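Local coordinates for enoyl-CoA hydratase, EchA12_1 (Mycobacterium marinum M, PDB 3QRE), which probably acts on acyl-CoA thioesters as an enoyl-CoA hydratase of the crotonase family, adding water across the double bond of enoyl-CoA substrates, at residues Gly139-Ile144 and Ala161-Val166; Gln148-Asp153 and Phe176-Ile181. All blocks are in the same frame, centred on the assembly; numbering follows the deposited sequence.

Contact 1 (Gly139-Ile144 and Ala161-Val166); sequences GPCVGI and AKFAAV
C141 and F163, and next to them V142 and A164, pair as parallel neighbours in a sheet, with the two short segments running 11° apart and the CA atoms of C141 and F163 4.8 Å from each other. Three backbone hydrogen bonds join them. The shortest runs from C141 N to K162 O (2.7 Å); A164 N gives to C141 O and G143 N to A164 O, each at 3.2 Å. The CA of P140 and of V142 also lean on the carbonyl oxygens of K162 and A164, adding CA-H...O contacts.

On one face of the sheet, C141 meets the F163 ring. Its CB lies 3.8 Å from F163 CD1, and SG, set anti to the backbone N (chi1 -177°), approaches the CD1-CE1 side of the ring obliquely, 4.8 Å from its centroid. F163 also meets the ring of F201 in strand 200-202, and C141 packs against L146 of helix 144-151, so the helix that follows packs on this face.

These strands are the middle pair of the small four-stranded sheet that, with the larger one, makes up the crotonase-type spiral core; backbone hydrogen bonds from P140 to C88 and from V142 to C88 and G90 join 141-142 to strand 88-89. As in crotonase relatives, one NH of the oxyanion hole probably comes from the loop after strand 88-89, near G90 and A91, and the other from the start of helix 144-151, where G143, its N-cap, and I144 lie.

On the other face V142 CG2 rests 4.1 Å from A164 CB, while CG1 extends toward V166, whose side chain also packs on Y235 of the second subunit. G143, with positive phi (62°), brings its CA 3.2 Å from V166 O.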
loop_
_atom_site.group_PDB
_atom_site.type_symbol
_atom_site.label_atom_id
_atom_site.label_comp_id
_atom_site.label_asym_id
_atom_site.label_seq_id
_atom_site.Cartn_x
_atom_site.Cartn_y
_atom_site.Cartn_z
ATOM N N GLY A 139 -16.332 14.785 -11.248
ATOM C CA GLY A 139 -15.734 15.058 -12.566
ATOM C C GLY A 139 -14.274 15.462 -12.392
ATOM O O GLY A 139 -13.717 15.258 -11.291
ATOM N N PRO A 140 -13.652 16.045 -13.459
ATOM C CA PRO A 140 -12.216 16.377 -13.467
ATOM C C PRO A 140 -11.570 16.752 -12.113
ATOM O O PRO A 140 -11.959 17.719 -11.458
ATOM C CB PRO A 140 -12.120 17.497 -14.524
ATOM C CG PRO A 140 -13.277 17.157 -15.531
ATOM C CD PRO A 140 -14.234 16.207 -14.815
ATOM N N CYS A 141 -10.574 15.961 -11.723
ATOM C CA CYS A 141 -9.846 16.133 -10.458
ATOM C C CYS A 141 -8.328 16.221 -10.767
ATOM O O CYS A 141 -7.649 15.211 -10.983
ATOM C CB CYS A 141 -10.181 14.952 -9.545
ATOM S SG CYS A 141 -9.468 14.958 -7.885
ATOM N N VAL A 142 -7.799 17.440 -10.807
ATOM C CA VAL A 142 -6.498 17.680 -11.436
ATOM C C VAL A 142 -5.681 18.679 -10.644
ATOM O O VAL A 142 -6.220 19.680 -10.141
ATOM C CB VAL A 142 -6.665 18.181 -12.913
ATOM C CG1 VAL A 142 -5.317 18.566 -13.548
ATOM C CG2 VAL A 142 -7.383 17.118 -13.774
ATOM N N GLY A 143 -4.378 18.415 -10.555
ATOM C CA GLY A 143 -3.466 19.325 -9.896
ATOM C C GLY A 143 -3.836 19.462 -8.437
ATOM O O GLY A 143 -4.045 18.457 -7.724
ATOM N N ILE A 144 -3.934 20.707 -8.002
ATOM C CA ILE A 144 -4.318 21.033 -6.649
ATOM C C ILE A 144 -5.664 20.383 -6.255
ATOM O O ILE A 144 -5.857 20.013 -5.087
ATOM C CB ILE A 144 -4.311 22.562 -6.436
ATOM C CG1 ILE A 144 -5.012 22.958 -5.126
ATOM C CG2 ILE A 144 -4.961 23.234 -7.624
ATOM C CD1 ILE A 144 -4.228 23.982 -4.268
ATOM N N ALA A 161 -14.981 9.852 -14.210
ATOM C CA ALA A 161 -14.341 11.101 -13.767
ATOM C C ALA A 161 -12.828 11.036 -14.006
ATOM O O ALA A 161 -12.202 10.023 -13.709
ATOM C CB ALA A 161 -14.649 11.380 -12.329
ATOM N N LYS A 162 -12.263 12.099 -14.582
ATOM C CA LYS A 162 -10.833 12.149 -14.937
ATOM C C LYS A 162 -9.937 12.682 -13.818
ATOM O O LYS A 162 -10.257 13.697 -13.173
ATOM C CB LYS A 162 -10.590 13.000 -16.191
ATOM C CG LYS A 162 -11.320 12.506 -17.461
ATOM C CD LYS A 162 -10.435 12.679 -18.700
ATOM C CE LYS A 162 -11.022 11.961 -19.905
ATOM N NZ LYS A 162 -12.210 12.696 -20.442
ATOM N N PHE A 163 -8.806 12.001 -13.619
ATOM C CA PHE A 163 -7.802 12.428 -12.654
ATOM C C PHE A 163 -6.490 12.621 -13.367
ATOM O O PHE A 163 -6.185 11.891 -14.312
ATOM C CB PHE A 163 -7.594 11.356 -11.577
ATOM C CG PHE A 163 -8.829 11.003 -10.808
ATOM C CD1 PHE A 163 -8.961 11.386 -9.487
ATOM C CD2 PHE A 163 -9.862 10.275 -11.403
ATOM C CE1 PHE A 163 -10.112 11.062 -8.756
ATOM C CE2 PHE A 163 -11.000 9.954 -10.683
ATOM C CZ PHE A 163 -11.124 10.344 -9.351
ATOM N N ALA A 164 -5.710 13.594 -12.916
ATOM C CA ALA A 164 -4.343 13.752 -13.409
ATOM C C ALA A 164 -3.502 14.452 -12.368
ATOM O O ALA A 164 -3.896 15.502 -11.843
ATOM C CB ALA A 164 -4.300 14.515 -14.723
ATOM N N ALA A 165 -2.355 13.856 -12.068
ATOM C CA ALA A 165 -1.372 14.454 -11.173
ATOM C C ALA A 165 -0.438 15.401 -11.972
ATOM O O ALA A 165 0.762 15.148 -12.104
ATOM C CB ALA A 165 -0.579 13.350 -10.437
ATOM N N VAL A 166 -1.019 16.472 -12.518
ATOM C CA VAL A 166 -0.303 17.482 -13.323
ATOM C C VAL A 166 -0.056 18.714 -12.467
ATOM O O VAL A 166 -0.988 19.277 -11.896
ATOM C CB VAL A 166 -1.103 17.899 -14.585
ATOM C CG1 VAL A 166 -0.462 19.090 -15.273
ATOM C CG2 VAL A 166 -1.182 16.741 -15.569
#

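Contact 2 (Gln148-Asp153 and Phe176-Ile181); sequences QALMCD and FGISWI
M151 reaches across to I181, W180 and the F176 carbonyl with the end of its side chain, and L150 packs beside it on I181 and I178. The M151 chain bends at chi2 (-56°), which carries SD to the edge of the W180 indole, near its plane and 4.0 Å from CZ3: an edge-on Met-aromatic contact. Beyond the sulfur, CE settles 3.6 Å from I181 CG2 and approaches the carbonyl oxygen of F176. I181 faces both residues, its CG1 lying 3.5 Å from L150 O and 4.0 Å from L150 CB. The methyls L150 CD1 and I178 CD1 meet at 3.9 Å. No hydrogen bond links the two segments.

Within 176-181, F176 CD2 sits 3.7 Å above the indole plane of W180, near the rim, and G177, the N-cap of helix 178-185, accepts from both W180 N and I181 N through its carbonyl oxygen. Farther out, H124 stacks on F176 and meets W180 edge-to-face, and W188 of the third subunit packs on W180 and I181. The arrangement is apolar helix-to-helix packing within the crotonase fold, between the end of helix 144-151 and the start of helix 178-185, beside a subunit interface.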
loop_
_atom_site.group_PDB
_atom_site.type_symbol
_atom_site.label_atom_id
_atom_site.label_comp_id
_atom_site.label_asym_id
_atom_site.label_seq_id
_atom_site.Cartn_x
_atom_site.Cartn_y
_atom_site.Cartn_z
ATOM N N GLN A 148 -6.194 18.258 -2.893
ATOM C CA GLN A 148 -7.275 18.468 -1.937
ATOM C C GLN A 148 -8.165 17.234 -1.716
ATOM O O GLN A 148 -8.558 16.977 -0.579
ATOM C CB GLN A 148 -8.163 19.660 -2.307
ATOM C CG GLN A 148 -7.805 20.947 -1.558
ATOM C CD GLN A 148 -7.914 20.879 -0.012
ATOM O OE1 GLN A 148 -8.325 19.875 0.616
ATOM N NE2 GLN A 148 -7.517 21.970 0.601
ATOM N N ALA A 149 -8.495 16.519 -2.797
ATOM C CA ALA A 149 -9.298 15.293 -2.716
ATOM C C ALA A 149 -8.589 14.284 -1.850
ATOM O O ALA A 149 -9.200 13.714 -0.956
ATOM C CB ALA A 149 -9.582 14.704 -4.114
ATOM N N LEU A 150 -7.278 14.117 -2.080
ATOM C CA LEU A 150 -6.494 13.107 -1.365
ATOM C C LEU A 150 -6.262 13.444 0.090
ATOM O O LEU A 150 -5.969 12.542 0.879
ATOM C CB LEU A 150 -5.153 12.860 -2.067
ATOM C CG LEU A 150 -5.176 12.315 -3.503
ATOM C CD1 LEU A 150 -3.764 11.946 -3.922
ATOM C CD2 LEU A 150 -6.116 11.102 -3.658
ATOM N N MET A 151 -6.407 14.725 0.458
ATOM C CA MET A 151 -6.302 15.141 1.878
ATOM C C MET A 151 -7.568 14.772 2.671
ATOM O O MET A 151 -7.555 14.701 3.925
ATOM C CB MET A 151 -5.991 16.656 2.038
ATOM C CG MET A 151 -4.631 17.062 1.517
ATOM S SD MET A 151 -3.245 16.114 2.268
ATOM C CE MET A 151 -1.919 16.825 1.242
ATOM N N CYS A 152 -8.649 14.535 1.938
ATOM C CA CYS A 152 -9.895 14.139 2.561
ATOM C C CYS A 152 -9.802 12.733 3.164
ATOM O O CYS A 152 -8.946 11.939 2.797
ATOM C CB CYS A 152 -11.064 14.256 1.562
ATOM S SG CYS A 152 -11.335 15.961 1.018
ATOM N N ASP A 153 -10.684 12.439 4.107
ATOM C CA ASP A 153 -10.673 11.135 4.774
ATOM C C ASP A 153 -11.071 10.020 3.821
ATOM O O ASP A 153 -10.422 8.976 3.773
ATOM C CB ASP A 153 -11.605 11.186 5.988
ATOM C CG ASP A 153 -11.128 12.186 7.014
ATOM O OD1 ASP A 153 -10.232 11.833 7.767
ATOM O OD2 ASP A 153 -11.589 13.337 7.071
ATOM N N PHE A 176 4.140 18.815 2.616
ATOM C CA PHE A 176 2.846 18.186 2.904
ATOM C C PHE A 176 1.865 18.286 1.719
ATOM O O PHE A 176 0.657 18.143 1.905
ATOM C CB PHE A 176 2.201 18.723 4.195
ATOM C CG PHE A 176 3.081 18.625 5.420
ATOM C CD1 PHE A 176 3.700 19.765 5.941
ATOM C CD2 PHE A 176 3.286 17.418 6.047
ATOM C CE1 PHE A 176 4.521 19.696 7.060
ATOM C CE2 PHE A 176 4.107 17.329 7.170
ATOM C CZ PHE A 176 4.730 18.476 7.675
ATOM N N GLY A 177 2.380 18.540 0.514
ATOM C CA GLY A 177 1.545 18.555 -0.685
ATOM C C GLY A 177 1.404 17.177 -1.341
ATOM O O GLY A 177 1.498 16.149 -0.672
ATOM N N ILE A 178 1.194 17.157 -2.655
ATOM C CA ILE A 178 0.983 15.916 -3.408
ATOM C C ILE A 178 2.164 14.916 -3.286
ATOM O O ILE A 178 1.963 13.693 -3.285
ATOM C CB ILE A 178 0.755 16.227 -4.905
ATOM C CG1 ILE A 178 0.188 15.011 -5.640
ATOM C CG2 ILE A 178 2.095 16.706 -5.580
ATOM C CD1 ILE A 178 -1.219 14.628 -5.203
ATOM N N SER A 179 3.392 15.407 -3.171
ATOM C CA SER A 179 4.525 14.470 -3.143
ATOM C C SER A 179 4.617 13.800 -1.770
ATOM O O SER A 179 5.317 12.811 -1.602
ATOM C CB SER A 179 5.820 15.172 -3.490
ATOM O OG SER A 179 6.186 15.998 -2.401
ATOM N N TRP A 180 3.873 14.344 -0.811
ATOM C CA TRP A 180 3.703 13.758 0.511
ATOM C C TRP A 180 2.523 12.758 0.515
ATOM O O TRP A 180 2.723 11.561 0.774
ATOM C CB TRP A 180 3.470 14.880 1.529
ATOM C CG TRP A 180 3.267 14.432 2.936
ATOM C CD1 TRP A 180 4.241 13.982 3.801
ATOM C CD2 TRP A 180 2.030 14.421 3.687
ATOM N NE1 TRP A 180 3.680 13.687 5.026
ATOM C CE2 TRP A 180 2.334 13.951 4.988
ATOM C CE3 TRP A 180 0.704 14.753 3.386
ATOM C CZ2 TRP A 180 1.361 13.811 5.988
ATOM C CZ3 TRP A 180 -0.270 14.613 4.390
ATOM C CH2 TRP A 180 0.074 14.158 5.672
ATOM N N ILE A 181 1.307 13.238 0.219
ATOM C CA ILE A 181 0.113 12.396 0.322
ATOM C C ILE A 181 0.059 11.240 -0.692
ATOM O O ILE A 181 -0.256 10.103 -0.334
ATOM C CB ILE A 181 -1.213 13.268 0.315
ATOM C CG1 ILE A 181 -2.435 12.436 0.773
ATOM C CG2 ILE A 181 -1.412 14.049 -1.033
ATOM C CD1 ILE A 181 -2.226 11.834 2.204
#

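From the N terminus, 139-144 comes first and leads straight into helix 144-151, whose last turn, with the two residues after it, makes up 148-153. The chain then forms strand 154-158 and returns at 161-166, where contact 1 closes its loop. Helix 169-173 follows, and contact 2 is closed only when 176-181 comes back to the end of helix 144-151. The segments therefore alternate, and the two loops cross rather than nest. Contact 1 ties two strands of the small sheet together, while contact 2 joins two helices; helix 144-151 connects them. They touch directly where C141 SG packs 3.8 Å from A149 CB, although their centres are about 13 Å apart.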